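Side-chain contacts in eukaryotic translation initiation factor 4 gamma 2 (Homo sapiens, PDB 4IUL), which probably takes part in translation initiation, its MIF4G domain of HEAT repeats interacting with the RNA helicase eIF4A: residues K115-F120 with L173-K178; E194-L199 with K233-R238; G154-I159 with K178-K183; L61-K66 with Q79-L84. All blocks are in the same frame, centred on the assembly; numbering follows the deposited sequence.

All four contacts belong to one all-helical MIF4G domain. Along the chain contact 4 comes first, joining helices 53-69 and 74-87; contacts 1 and 3 then interleave, their segments alternating; contact 2 closes the series. Contacts 1 and 3 have centres about 8 Å apart, use the same helix 170-181 and share K178, so they form one patch near the centre of the folded chain. Contact 4 lies about 17 Å from contact 1 between centres and contact 2 about 14 Å from contact 3, each touching that patch. Contacts 4 and 2 sit on opposite sides of the chain's centre, about 30 Å apart. Such an elongated, stepwise stack of helices is what HEAT repeats build.

Contact 1 of 4, residues K115-F120 with L173-K178; sequences KLQDEF and LHKCIK
The F120 ring reaches from helix 107-127 to helix 170-181 and meets C176 and K175 with its outer carbons. With CG anti to the backbone N (chi1 -167°), this torsion carries the ring toward helix 170-181. Its sulfur-aromatic contact is with C176: SG comes to 3.8 Å from F120 CE1 and lies 42° off the ring normal, an oblique approach. A small, polarisable thiol suits this buried place beside an aromatic ring.

Apolar packing is added by the foot of the K175 chain, which comes to the same side of the ring plane as the sulfur but at another carbon, K175 CG standing 4.0 Å from F120 CE2. The side chains pass at a slant. The two helices run nearly parallel, 17° apart with axes 12.1 Å from each other, as non-consecutive helices of a HEAT-type stack often do; helix 141-163 comes between them in sequence and touches F120 through M152. A ring is long enough to span such a wide separation, and an alanine in place of F120 would probably open a gap in front of C176 and uncover the stem of K175.

Polar groups contribute little. The backbone O of K175 makes a van der Waals contact with F120 CZ at 3.9 Å, oblique to the ring. Q117 OE1 stays 4.2 Å from K175 NZ, too far for a hydrogen bond, while Q117 NE2 bonds to E121 one turn on in its own helix.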
# COMPACT_ATOMS: atom_id res chain seq x y z
N LYS A 115 -4.74 0.94 -10.18
CA LYS A 115 -4.48 -0.45 -9.83
C LYS A 115 -4.60 -0.74 -8.34
O LYS A 115 -5.18 -1.74 -7.94
CB LYS A 115 -3.08 -0.87 -10.31
CG LYS A 115 -2.67 -2.28 -9.87
CD LYS A 115 -3.05 -3.37 -10.89
CE LYS A 115 -4.55 -3.59 -11.02
NZ LYS A 115 -4.86 -4.69 -11.98
N LEU A 116 -4.03 0.12 -7.49
CA LEU A 116 -4.14 -0.14 -6.06
C LEU A 116 -5.57 -0.05 -5.56
O LEU A 116 -5.95 -0.76 -4.63
CB LEU A 116 -3.21 0.79 -5.28
CG LEU A 116 -1.91 0.00 -5.19
CD1 LEU A 116 -0.75 0.85 -5.64
CD2 LEU A 116 -1.73 -0.52 -3.78
N GLN A 117 -6.38 0.80 -6.18
CA GLN A 117 -7.77 0.89 -5.80
C GLN A 117 -8.39 -0.48 -6.07
O GLN A 117 -9.23 -0.97 -5.30
CB GLN A 117 -8.47 1.97 -6.63
CG GLN A 117 -9.94 2.19 -6.27
CD GLN A 117 -10.16 2.41 -4.78
OE1 GLN A 117 -9.58 3.32 -4.18
NE2 GLN A 117 -10.99 1.57 -4.17
N ASP A 118 -7.96 -1.11 -7.17
CA ASP A 118 -8.47 -2.43 -7.55
C ASP A 118 -8.05 -3.54 -6.58
O ASP A 118 -8.89 -4.33 -6.14
CB ASP A 118 -7.98 -2.83 -8.95
CG ASP A 118 -8.46 -1.89 -10.04
OD1 ASP A 118 -9.61 -1.41 -9.96
OD2 ASP A 118 -7.68 -1.64 -10.98
N GLU A 119 -6.76 -3.61 -6.25
CA GLU A 119 -6.32 -4.64 -5.32
C GLU A 119 -7.04 -4.48 -3.99
O GLU A 119 -7.46 -5.47 -3.39
CB GLU A 119 -4.80 -4.59 -5.10
CG GLU A 119 -3.98 -5.30 -6.17
CD GLU A 119 -4.19 -6.82 -6.17
OE1 GLU A 119 -5.34 -7.27 -6.31
OE2 GLU A 119 -3.19 -7.56 -6.05
N PHE A 120 -7.21 -3.24 -3.53
CA PHE A 120 -7.88 -3.02 -2.25
C PHE A 120 -9.30 -3.57 -2.22
O PHE A 120 -9.73 -4.12 -1.20
CB PHE A 120 -7.89 -1.54 -1.87
CG PHE A 120 -8.29 -1.30 -0.43
CD1 PHE A 120 -7.43 -1.67 0.61
CD2 PHE A 120 -9.51 -0.74 -0.11
CE1 PHE A 120 -7.78 -1.47 1.94
CE2 PHE A 120 -9.88 -0.55 1.22
CZ PHE A 120 -9.02 -0.91 2.25
N LEU A 173 -6.11 5.96 1.90
CA LEU A 173 -5.44 5.83 3.19
C LEU A 173 -6.49 5.83 4.30
O LEU A 173 -6.44 5.00 5.20
CB LEU A 173 -4.44 6.97 3.39
CG LEU A 173 -3.16 6.91 2.56
CD1 LEU A 173 -2.41 8.21 2.70
CD2 LEU A 173 -2.30 5.74 3.00
N HIS A 174 -7.45 6.75 4.24
CA HIS A 174 -8.51 6.80 5.25
C HIS A 174 -9.31 5.50 5.21
O HIS A 174 -9.79 5.01 6.23
CB HIS A 174 -9.45 8.00 5.03
CG HIS A 174 -8.89 9.31 5.51
ND1 HIS A 174 -8.81 9.63 6.84
CD2 HIS A 174 -8.33 10.34 4.83
CE1 HIS A 174 -8.22 10.81 6.97
NE2 HIS A 174 -7.92 11.26 5.77
N LYS A 175 -9.45 4.92 4.02
CA LYS A 175 -10.20 3.68 3.85
C LYS A 175 -9.46 2.52 4.53
O LYS A 175 -10.10 1.59 5.03
CB LYS A 175 -10.41 3.39 2.36
CG LYS A 175 -11.79 2.88 2.03
CD LYS A 175 -12.09 3.02 0.55
CE LYS A 175 -12.17 4.48 0.14
NZ LYS A 175 -12.43 4.63 -1.32
N CYS A 176 -8.13 2.57 4.53
CA CYS A 176 -7.34 1.54 5.18
C CYS A 176 -7.51 1.68 6.70
O CYS A 176 -7.77 0.71 7.40
CB CYS A 176 -5.85 1.69 4.81
SG CYS A 176 -5.41 1.20 3.12
N ILE A 177 -7.37 2.91 7.19
CA ILE A 177 -7.50 3.18 8.62
C ILE A 177 -8.86 2.75 9.15
O ILE A 177 -8.96 2.18 10.23
CB ILE A 177 -7.31 4.69 8.92
CG1 ILE A 177 -5.85 5.09 8.66
CG2 ILE A 177 -7.73 5.00 10.36
CD1 ILE A 177 -5.56 6.55 8.91
N LYS A 178 -9.91 3.04 8.39
CA LYS A 178 -11.27 2.69 8.79
C LYS A 178 -11.48 1.19 8.96
O LYS A 178 -12.15 0.77 9.90
CB LYS A 178 -12.28 3.23 7.78
CG LYS A 178 -13.72 2.91 8.14
CD LYS A 178 -14.73 3.64 7.25
CE LYS A 178 -16.15 3.36 7.72
NZ LYS A 178 -17.16 4.04 6.86

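Contact 2 of 4, residues E194-L199 with K233-R238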
# COMPACT_ATOMS: atom_id res chain seq x y z
N GLU A 194 -2.39 -7.77 15.51
CA GLU A 194 -1.68 -7.40 14.29
C GLU A 194 -2.44 -6.38 13.45
O GLU A 194 -1.86 -5.69 12.62
CB GLU A 194 -1.34 -8.65 13.47
CG GLU A 194 -2.52 -9.52 13.12
CD GLU A 194 -2.08 -10.88 12.62
OE1 GLU A 194 -1.47 -11.63 13.42
OE2 GLU A 194 -2.33 -11.20 11.43
N ASP A 195 -3.75 -6.27 13.68
CA ASP A 195 -4.54 -5.29 12.95
C ASP A 195 -4.23 -3.91 13.53
O ASP A 195 -4.01 -2.94 12.80
CB ASP A 195 -6.03 -5.61 13.09
CG ASP A 195 -6.60 -6.28 11.85
OD1 ASP A 195 -5.84 -7.00 11.16
OD2 ASP A 195 -7.80 -6.09 11.57
N LEU A 196 -4.21 -3.83 14.86
CA LEU A 196 -3.92 -2.58 15.55
C LEU A 196 -2.45 -2.19 15.41
O LEU A 196 -2.11 -1.01 15.41
CB LEU A 196 -4.30 -2.69 17.03
CG LEU A 196 -5.80 -2.57 17.31
CD1 LEU A 196 -6.09 -2.83 18.78
CD2 LEU A 196 -6.26 -1.18 16.92
N GLU A 197 -1.57 -3.19 15.28
CA GLU A 197 -0.15 -2.92 15.14
C GLU A 197 0.12 -2.29 13.77
O GLU A 197 0.98 -1.43 13.63
CB GLU A 197 0.66 -4.21 15.29
CG GLU A 197 2.15 -3.98 15.52
CD GLU A 197 2.97 -5.26 15.46
OE1 GLU A 197 2.47 -6.31 15.91
OE2 GLU A 197 4.11 -5.21 14.96
N CYS A 198 -0.63 -2.74 12.76
CA CYS A 198 -0.49 -2.22 11.41
C CYS A 198 -0.94 -0.75 11.41
O CYS A 198 -0.28 0.11 10.84
CB CYS A 198 -1.36 -3.04 10.45
SG CYS A 198 -1.23 -2.64 8.69
N LEU A 199 -2.07 -0.48 12.08
CA LEU A 199 -2.61 0.87 12.17
C LEU A 199 -1.58 1.85 12.71
O LEU A 199 -1.42 2.95 12.18
CB LEU A 199 -3.85 0.88 13.07
CG LEU A 199 -4.38 2.27 13.44
CD1 LEU A 199 -4.88 2.99 12.19
CD2 LEU A 199 -5.49 2.14 14.45
N LYS A 233 -8.00 -4.76 28.61
CA LYS A 233 -7.33 -5.90 29.22
C LYS A 233 -7.31 -7.09 28.26
O LYS A 233 -6.71 -8.12 28.55
CB LYS A 233 -8.04 -6.29 30.52
CG LYS A 233 -9.50 -6.66 30.35
CD LYS A 233 -10.10 -7.16 31.65
CE LYS A 233 -11.52 -7.67 31.46
NZ LYS A 233 -12.04 -8.32 32.70
N GLU A 234 -7.94 -6.92 27.10
CA GLU A 234 -8.00 -7.98 26.10
C GLU A 234 -6.80 -7.95 25.16
O GLU A 234 -6.51 -8.94 24.48
CB GLU A 234 -9.28 -7.85 25.28
CG GLU A 234 -10.54 -7.63 26.11
CD GLU A 234 -10.75 -8.71 27.16
OE1 GLU A 234 -10.82 -9.90 26.78
OE2 GLU A 234 -10.86 -8.37 28.35
N LEU A 235 -6.09 -6.83 25.13
CA LEU A 235 -4.94 -6.67 24.26
C LEU A 235 -3.61 -6.86 24.97
O LEU A 235 -3.44 -6.45 26.12
CB LEU A 235 -4.95 -5.28 23.62
CG LEU A 235 -6.20 -4.87 22.84
CD1 LEU A 235 -6.06 -3.42 22.41
CD2 LEU A 235 -6.38 -5.77 21.63
N PRO A 236 -2.63 -7.49 24.29
CA PRO A 236 -1.30 -7.73 24.86
C PRO A 236 -0.67 -6.44 25.36
O PRO A 236 -1.15 -5.34 25.05
CB PRO A 236 -0.54 -8.33 23.68
CG PRO A 236 -1.60 -9.10 22.98
CD PRO A 236 -2.77 -8.14 22.98
N ALA A 237 0.40 -6.56 26.13
CA ALA A 237 1.08 -5.38 26.67
C ALA A 237 1.68 -4.55 25.55
O ALA A 237 1.45 -3.34 25.48
CB ALA A 237 2.17 -5.81 27.65
N ARG A 238 2.44 -5.20 24.67
CA ARG A 238 3.08 -4.52 23.55
C ARG A 238 2.11 -3.70 22.71
O ARG A 238 2.42 -2.58 22.32
CB ARG A 238 3.79 -5.54 22.64
CG ARG A 238 4.32 -4.94 21.34
CD ARG A 238 5.20 -5.93 20.56
NE ARG A 238 4.53 -6.55 19.41
CZ ARG A 238 3.43 -7.29 19.48
NH1 ARG A 238 2.85 -7.53 20.65
NH2 ARG A 238 2.92 -7.83 18.38
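L196 and L235 supply the apolar half of this contact, E197 and R238 the charged half. The leucines meet through their end methyls: L196 CD1 lies 3.7 Å from L235 CD1 and 4.1 Å from L235 CD2, so one methyl of the helix rests against both branches of the loop residue. The side chains cross at about a right angle. Both leucines are buried, and a branched aliphatic residue at each position brings two backbones whose CA atoms are 9.7 Å apart into contact without placing a polar group inside.

The charged pair lies nearer the surface. E197 OE1 and R238 NH2 form a salt bridge of 2.9 Å, and the hydrogen bond within it is weak, with an N-H...O angle of only 122°. The carboxylate and guanidinium planes are turned 80° against each other, which rules out the flat two-pronged pairing that these groups can adopt; a single nitrogen makes the close approach. E197 stretches out from its helix, CG anti to the backbone N (chi1 -165°), whereas the arginine chain bends at chi3 to bring its end to the acid. Long charged chains suit this more exposed margin, where the pair links helix 193-210 to the first turn of helix 237-251.

P236 occupies the N-cap position of helix 237-251, so the contact joins the beginning of that helix and the loop before it to helix 193-210. L189, in another loop, also touches L235. On its other flank helix 193-210 packs against helix 170-181, largely through L199, and against L153 and I156 of helix 141-163.

Contact 3 of 4, residues G154-I159 with K178-K183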
# COMPACT_ATOMS: atom_id res chain seq x y z
N GLY A 154 -0.76 -7.01 4.14
CA GLY A 154 0.35 -6.76 3.24
C GLY A 154 -0.05 -5.67 2.26
O GLY A 154 0.76 -4.81 1.91
N ASN A 155 -1.31 -5.70 1.81
CA ASN A 155 -1.80 -4.71 0.87
C ASN A 155 -1.77 -3.32 1.50
O ASN A 155 -1.31 -2.35 0.87
CB ASN A 155 -3.24 -5.03 0.43
CG ASN A 155 -3.64 -4.31 -0.85
OD1 ASN A 155 -2.85 -3.55 -1.42
ND2 ASN A 155 -4.86 -4.55 -1.31
N ILE A 156 -2.24 -3.22 2.73
CA ILE A 156 -2.27 -1.94 3.44
C ILE A 156 -0.87 -1.37 3.68
O ILE A 156 -0.67 -0.16 3.55
CB ILE A 156 -3.02 -2.08 4.78
CG1 ILE A 156 -4.50 -2.36 4.49
CG2 ILE A 156 -2.87 -0.80 5.60
CD1 ILE A 156 -5.33 -2.63 5.72
N LYS A 157 0.09 -2.23 4.01
CA LYS A 157 1.47 -1.79 4.26
C LYS A 157 2.11 -1.22 2.99
O LYS A 157 2.88 -0.26 3.06
CB LYS A 157 2.30 -2.97 4.78
CG LYS A 157 3.77 -2.66 5.04
CD LYS A 157 4.50 -3.94 5.49
CE LYS A 157 6.00 -3.71 5.68
NZ LYS A 157 6.27 -2.65 6.69
N PHE A 158 1.80 -1.81 1.84
CA PHE A 158 2.35 -1.32 0.58
C PHE A 158 1.73 0.04 0.24
O PHE A 158 2.41 0.94 -0.26
CB PHE A 158 2.09 -2.35 -0.54
CG PHE A 158 2.68 -1.96 -1.87
CD1 PHE A 158 3.99 -1.49 -1.97
CD2 PHE A 158 1.92 -2.06 -3.04
CE1 PHE A 158 4.53 -1.12 -3.21
CE2 PHE A 158 2.46 -1.70 -4.27
CZ PHE A 158 3.77 -1.22 -4.36
N ILE A 159 0.44 0.18 0.53
CA ILE A 159 -0.26 1.44 0.29
C ILE A 159 0.38 2.53 1.15
O ILE A 159 0.66 3.63 0.68
CB ILE A 159 -1.77 1.30 0.60
CG1 ILE A 159 -2.43 0.43 -0.47
CG2 ILE A 159 -2.43 2.67 0.66
CD1 ILE A 159 -3.86 -0.03 -0.13
N LYS A 178 -9.91 3.04 8.39
CA LYS A 178 -11.27 2.69 8.79
C LYS A 178 -11.48 1.19 8.96
O LYS A 178 -12.15 0.77 9.90
CB LYS A 178 -12.28 3.23 7.78
CG LYS A 178 -13.72 2.91 8.14
CD LYS A 178 -14.73 3.64 7.25
CE LYS A 178 -16.15 3.36 7.72
NZ LYS A 178 -17.16 4.04 6.86
N THR A 179 -10.92 0.40 8.05
CA THR A 179 -11.09 -1.05 8.15
C THR A 179 -10.30 -1.65 9.30
O THR A 179 -10.71 -2.64 9.90
CB THR A 179 -10.69 -1.76 6.83
OG1 THR A 179 -9.29 -1.57 6.59
CG2 THR A 179 -11.47 -1.19 5.66
N LEU A 180 -9.16 -1.05 9.62
CA LEU A 180 -8.32 -1.54 10.71
C LEU A 180 -8.90 -1.27 12.10
O LEU A 180 -8.69 -2.06 13.02
CB LEU A 180 -6.91 -0.95 10.62
CG LEU A 180 -6.05 -1.39 9.42
CD1 LEU A 180 -4.64 -0.81 9.57
CD2 LEU A 180 -6.00 -2.91 9.34
N LEU A 181 -9.64 -0.17 12.24
CA LEU A 181 -10.25 0.18 13.52
C LEU A 181 -11.66 -0.38 13.70
O LEU A 181 -12.19 -0.40 14.81
CB LEU A 181 -10.31 1.71 13.68
CG LEU A 181 -9.04 2.46 14.08
CD1 LEU A 181 -9.29 3.96 13.98
CD2 LEU A 181 -8.64 2.07 15.49
N GLU A 182 -12.27 -0.82 12.60
CA GLU A 182 -13.62 -1.36 12.65
C GLU A 182 -13.68 -2.65 13.46
O GLU A 182 -12.81 -3.51 13.35
CB GLU A 182 -14.15 -1.62 11.24
CG GLU A 182 -15.53 -2.25 11.20
CD GLU A 182 -16.00 -2.55 9.79
OE1 GLU A 182 -15.35 -3.37 9.10
OE2 GLU A 182 -17.01 -1.96 9.36
N LYS A 183 -14.73 -2.77 14.26
CA LYS A 183 -14.93 -3.94 15.11
C LYS A 183 -15.99 -4.90 14.56
O LYS A 183 -17.19 -4.67 14.71
CB LYS A 183 -15.32 -3.50 16.52
CG LYS A 183 -15.69 -4.65 17.45
CD LYS A 183 -14.55 -5.63 17.59
CE LYS A 183 -14.94 -6.77 18.50
NZ LYS A 183 -13.83 -7.74 18.65
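I156 is the residue of 154-159 that meets 178-183, touching L180 and T179. Its longer branch does the touching. CG1 is anti to the carbonyl carbon and the chain carries on straight (chi2 175°), which sends CD1 outward to the leucine. I156 and L180 reach toward each other tip to tip: I156 CD1 lies 3.7 Å from L180 CD2 and 4.0 Å from L180 CG. Two aliphatic chains bridge the 9.5 Å between the CA atoms of I156 and L180.

T179 adds a looser touch, its OG1 4.2 Å from I156 CD1. That hydroxyl can border an apolar methyl since it bonds to the backbone O of C176, one turn earlier, which satisfies it within its own helix.

Both partners of the central pair are branched, and the branches divide the work: while I156 CD1 and L180 CD2 face each other, the shorter branch of I156, CG2, turns to C198 of helix 193-210, and L180 CD1 packs on the backbone of that same helix. Each side chain therefore serves two interfaces.

One turn further along, I159 returns to helix 170-181, where it touches I172, L173 and C176, so the buried face of helix 141-163 is aliphatic at both positions.

I156 with L180 thus forms part of the buried interface between helices 141-163 and 170-181; consecutive helices packed through aliphatic residues in this way are characteristic of the HEAT-repeat fold of MIF4G domains.

Contact 4 of 4, residues L61-K66 with Q79-L84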
# COMPACT_ATOMS: atom_id res chain seq x y z
N LEU A 61 1.15 -4.12 -13.17
CA LEU A 61 0.46 -5.33 -12.76
C LEU A 61 1.44 -6.29 -12.07
O LEU A 61 1.13 -6.88 -11.04
CB LEU A 61 -0.18 -6.01 -13.98
CG LEU A 61 -0.90 -7.33 -13.67
CD1 LEU A 61 -2.07 -7.06 -12.71
CD2 LEU A 61 -1.40 -7.96 -14.96
N LEU A 62 2.62 -6.44 -12.65
CA LEU A 62 3.62 -7.35 -12.08
C LEU A 62 4.21 -6.87 -10.76
O LEU A 62 4.40 -7.66 -9.82
CB LEU A 62 4.72 -7.61 -13.11
CG LEU A 62 4.26 -8.40 -14.35
CD1 LEU A 62 5.37 -8.45 -15.39
CD2 LEU A 62 3.84 -9.82 -13.93
N ILE A 63 4.49 -5.56 -10.67
CA ILE A 63 5.06 -4.96 -9.47
C ILE A 63 4.12 -5.15 -8.27
O ILE A 63 4.54 -5.63 -7.20
CB ILE A 63 5.34 -3.44 -9.67
CG1 ILE A 63 6.49 -3.26 -10.67
CG2 ILE A 63 5.69 -2.78 -8.36
CD1 ILE A 63 6.83 -1.81 -10.99
N VAL A 64 2.85 -4.78 -8.44
CA VAL A 64 1.88 -4.93 -7.37
C VAL A 64 1.71 -6.41 -7.01
O VAL A 64 1.48 -6.75 -5.85
CB VAL A 64 0.54 -4.29 -7.75
CG1 VAL A 64 -0.47 -4.49 -6.64
CG2 VAL A 64 0.73 -2.79 -8.01
N ASP A 65 1.82 -7.27 -8.02
CA ASP A 65 1.73 -8.73 -7.85
C ASP A 65 2.80 -9.16 -6.83
O ASP A 65 2.50 -9.81 -5.83
CB ASP A 65 2.02 -9.45 -9.18
CG ASP A 65 0.77 -9.98 -9.87
OD1 ASP A 65 -0.36 -9.64 -9.44
OD2 ASP A 65 0.93 -10.74 -10.86
N LYS A 66 4.05 -8.79 -7.10
CA LYS A 66 5.18 -9.13 -6.25
C LYS A 66 5.10 -8.49 -4.85
O LYS A 66 5.44 -9.14 -3.86
CB LYS A 66 6.50 -8.72 -6.92
CG LYS A 66 7.76 -9.21 -6.23
CD LYS A 66 7.85 -10.73 -6.26
CE LYS A 66 9.17 -11.23 -5.68
NZ LYS A 66 9.32 -12.71 -5.85
N GLN A 79 9.90 2.35 -3.86
CA GLN A 79 10.97 3.17 -4.41
C GLN A 79 11.08 2.91 -5.92
O GLN A 79 11.38 3.82 -6.70
CB GLN A 79 12.30 2.83 -3.73
CG GLN A 79 13.37 3.91 -3.88
CD GLN A 79 12.97 5.24 -3.25
OE1 GLN A 79 12.55 5.30 -2.09
NE2 GLN A 79 13.11 6.32 -4.00
N LEU A 80 10.82 1.68 -6.32
CA LEU A 80 10.86 1.33 -7.74
C LEU A 80 9.76 2.08 -8.49
O LEU A 80 9.96 2.58 -9.60
CB LEU A 80 10.69 -0.18 -7.90
CG LEU A 80 10.85 -0.76 -9.31
CD1 LEU A 80 12.26 -0.50 -9.84
CD2 LEU A 80 10.57 -2.26 -9.24
N CYS A 81 8.58 2.19 -7.86
CA CYS A 81 7.47 2.90 -8.48
C CYS A 81 7.79 4.40 -8.61
O CYS A 81 7.42 5.04 -9.60
CB CYS A 81 6.19 2.69 -7.66
SG CYS A 81 5.51 0.98 -7.80
N LEU A 82 8.49 4.95 -7.62
CA LEU A 82 8.86 6.37 -7.65
C LEU A 82 9.74 6.69 -8.86
O LEU A 82 9.49 7.67 -9.57
CB LEU A 82 9.60 6.76 -6.38
CG LEU A 82 10.22 8.17 -6.35
CD1 LEU A 82 9.13 9.24 -6.58
CD2 LEU A 82 10.91 8.40 -4.99
N ARG A 83 10.77 5.88 -9.08
CA ARG A 83 11.69 6.08 -10.21
C ARG A 83 10.94 6.05 -11.54
O ARG A 83 11.16 6.90 -12.41
CB ARG A 83 12.77 4.99 -10.20
CG ARG A 83 13.47 4.83 -8.85
CD ARG A 83 14.47 5.96 -8.55
NE ARG A 83 15.71 5.79 -9.31
CZ ARG A 83 15.89 6.20 -10.56
NH1 ARG A 83 14.91 6.81 -11.21
NH2 ARG A 83 17.05 5.96 -11.17
N LEU A 84 10.07 5.06 -11.71
CA LEU A 84 9.30 4.92 -12.94
C LEU A 84 8.34 6.10 -13.13
O LEU A 84 8.16 6.59 -14.25
CB LEU A 84 8.51 3.60 -12.94
CG LEU A 84 9.38 2.34 -13.02
CD1 LEU A 84 8.52 1.09 -12.85
CD2 LEU A 84 10.09 2.31 -14.35
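No ring, amide or carboxylate takes part where I63 meets L80, C81 and L84; the surfaces that touch are methyl groups and one sulfur. I63 uses its two branches separately. CG2, anti to the backbone N, lies 3.8 Å from C81 SG, while the longer branch carries CD1 to L84, tip to tip, at 3.8 Å between I63 CD1 and L84 CD1. L80 passes the isoleucine at a slant, with CD2 at 4.2 Å from I63 CD1. A beta-branched isoleucine suits this spot, since it can fill the space on two sides at once; the compact cysteine sits where the backbones come nearest, the CA atoms of I63 and C81 being 8.3 Å apart. All four residues are buried. Around them L80 also packs on C42, L45 and L30, L84 on L46 and F108, and C81 on L167, so helices 13-31, 38-48 and 107-127 border the same core.

The two helix segments run antiparallel, with 164° between their directions and 11.5 Å between their axes. Helices 53-69 and 74-87, joined by a short turn, make a helical hairpin, the building element of HEAT-type folds such as the MIF4G domain.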